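Local coordinates for telomerase reverse transcriptase (Candida tropicalis MYA-3404, PDB 6ZD1), which probably extends chromosome ends by copying a template within the telomerase RNA into telomeric DNA repeats, as a telomerase catalytic subunit, at residues 518-522 and 523-527. Numbering follows the deposited sequence.
Sequences KDKIS and SNELQ
S523 OG donates a hydrogen bond to K520 O, 2.9 Å away, coming from the side of the C=O bond and tilted 33° from the carbonyl plane. A chi1 of 62° sets this hydroxyl between its own N and carbonyl carbon, turned back to the helix end. S523 N adds a weak bond to K520 O, so one carbonyl takes two donors from the same residue. The same S523 OG weakly accepts E525 N (3.5 Å), at roughly a right angle to its bond with K520 O. S522 OG reaches back one turn to donate a hydrogen bond to K518 O at 2.9 Å, nearly in line with that C=O. Helix 511-520 follows the antiparallel hairpin of strands 495-500 and 503-508 in the reverse transcriptase palm; beyond it the chain enters a type I beta turn, N524 to Q527, closed by Q527 N to N524 O. The K520 methylenes CG and CD each lie 3.9 Å from E525 OE1, a van der Waals contact, the side chains crossing at about a right angle. The opposite charges stay apart, K520 NZ standing 5.7 Å from E525 OE1. Bent at its last torsion, K520 brings NZ to 4.2 Å from L526 CD2 and makes a cation-pi contact with F485.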
loop_
_atom_site.group_PDB
_atom_site.type_symbol
_atom_site.label_atom_id
_atom_site.label_comp_id
_atom_site.label_asym_id
_atom_site.label_seq_id
_atom_site.Cartn_x
_atom_site.Cartn_y
_atom_site.Cartn_z
ATOM N N LYS A 518 6.521 -28.637 17.929
ATOM C CA LYS A 518 7.895 -28.171 18.072
ATOM C C LYS A 518 8.876 -29.077 17.340
ATOM O O LYS A 518 9.933 -28.613 16.896
ATOM C CB LYS A 518 8.255 -28.081 19.559
ATOM C CG LYS A 518 9.564 -27.374 19.869
ATOM C CD LYS A 518 9.758 -27.283 21.378
ATOM C CE LYS A 518 11.074 -26.614 21.742
ATOM N NZ LYS A 518 11.254 -26.536 23.222
ATOM N N ASP A 519 8.535 -30.357 17.172
ATOM C CA ASP A 519 9.403 -31.277 16.451
ATOM C C ASP A 519 9.136 -31.272 14.961
ATOM O O ASP A 519 10.016 -31.656 14.181
ATOM C CB ASP A 519 9.231 -32.708 16.967
ATOM C CG ASP A 519 9.776 -32.894 18.366
ATOM O OD1 ASP A 519 10.645 -32.093 18.779
ATOM O OD2 ASP A 519 9.341 -33.841 19.051
ATOM N N LYS A 520 7.950 -30.844 14.546
ATOM C CA LYS A 520 7.677 -30.790 13.122
ATOM C C LYS A 520 8.252 -29.536 12.475
ATOM O O LYS A 520 8.667 -29.584 11.313
ATOM C CB LYS A 520 6.177 -30.882 12.879
ATOM C CG LYS A 520 5.852 -30.912 11.427
ATOM C CD LYS A 520 4.532 -31.554 11.174
ATOM C CE LYS A 520 3.994 -30.992 9.903
ATOM N NZ LYS A 520 3.193 -29.771 10.184
ATOM N N ILE A 521 8.312 -28.418 13.207
ATOM C CA ILE A 521 8.920 -27.206 12.659
ATOM C C ILE A 521 10.433 -27.218 12.784
ATOM O O ILE A 521 11.085 -26.248 12.379
ATOM C CB ILE A 521 8.370 -25.929 13.330
ATOM C CG1 ILE A 521 8.843 -25.816 14.777
ATOM C CG2 ILE A 521 6.851 -25.906 13.279
ATOM C CD1 ILE A 521 8.251 -24.620 15.508
ATOM N N SER A 522 11.011 -28.286 13.335
ATOM C CA SER A 522 12.453 -28.466 13.381
ATOM C C SER A 522 12.948 -29.536 12.419
ATOM O O SER A 522 14.164 -29.666 12.234
ATOM C CB SER A 522 12.903 -28.818 14.805
ATOM O OG SER A 522 12.501 -27.817 15.721
ATOM N N SER A 523 12.046 -30.311 11.823
ATOM C CA SER A 523 12.409 -31.276 10.796
ATOM C C SER A 523 12.510 -30.553 9.454
ATOM O O SER A 523 12.415 -29.326 9.374
ATOM C CB SER A 523 11.392 -32.414 10.759
ATOM O OG SER A 523 10.101 -31.929 10.417
ATOM N N ASN A 524 12.694 -31.309 8.373
ATOM C CA ASN A 524 12.733 -30.736 7.036
ATOM C C ASN A 524 11.445 -31.004 6.273
ATOM O O ASN A 524 11.407 -30.849 5.048
ATOM C CB ASN A 524 13.934 -31.276 6.260
ATOM C CG ASN A 524 13.907 -32.785 6.120
ATOM O OD1 ASN A 524 13.234 -33.480 6.881
ATOM N ND2 ASN A 524 14.652 -33.301 5.148
ATOM N N GLU A 525 10.378 -31.378 6.982
ATOM C CA GLU A 525 9.161 -31.811 6.314
ATOM C C GLU A 525 8.402 -30.654 5.694
ATOM O O GLU A 525 7.534 -30.885 4.847
ATOM C CB GLU A 525 8.249 -32.545 7.298
ATOM C CG GLU A 525 8.706 -33.941 7.646
ATOM C CD GLU A 525 7.745 -34.636 8.586
ATOM O OE1 GLU A 525 7.062 -33.935 9.363
ATOM O OE2 GLU A 525 7.665 -35.880 8.538
ATOM N N LEU A 526 8.697 -29.426 6.094
ATOM C CA LEU A 526 8.056 -28.278 5.476
ATOM C C LEU A 526 8.859 -27.707 4.316
ATOM O O LEU A 526 8.335 -26.871 3.572
ATOM C CB LEU A 526 7.806 -27.187 6.522
ATOM C CG LEU A 526 6.887 -27.604 7.673
ATOM C CD1 LEU A 526 6.597 -26.429 8.599
ATOM C CD2 LEU A 526 5.596 -28.200 7.136
ATOM N N GLN A 527 10.098 -28.161 4.121
ATOM C CA GLN A 527 10.896 -27.656 3.013
ATOM C C GLN A 527 10.379 -28.148 1.670
ATOM O O GLN A 527 10.687 -27.536 0.643
ATOM C CB GLN A 527 12.360 -28.059 3.195
ATOM C CG GLN A 527 12.910 -27.721 4.570
ATOM C CD GLN A 527 14.361 -28.123 4.737
ATOM O OE1 GLN A 527 15.016 -28.537 3.782
ATOM N NE2 GLN A 527 14.871 -28.006 5.958
#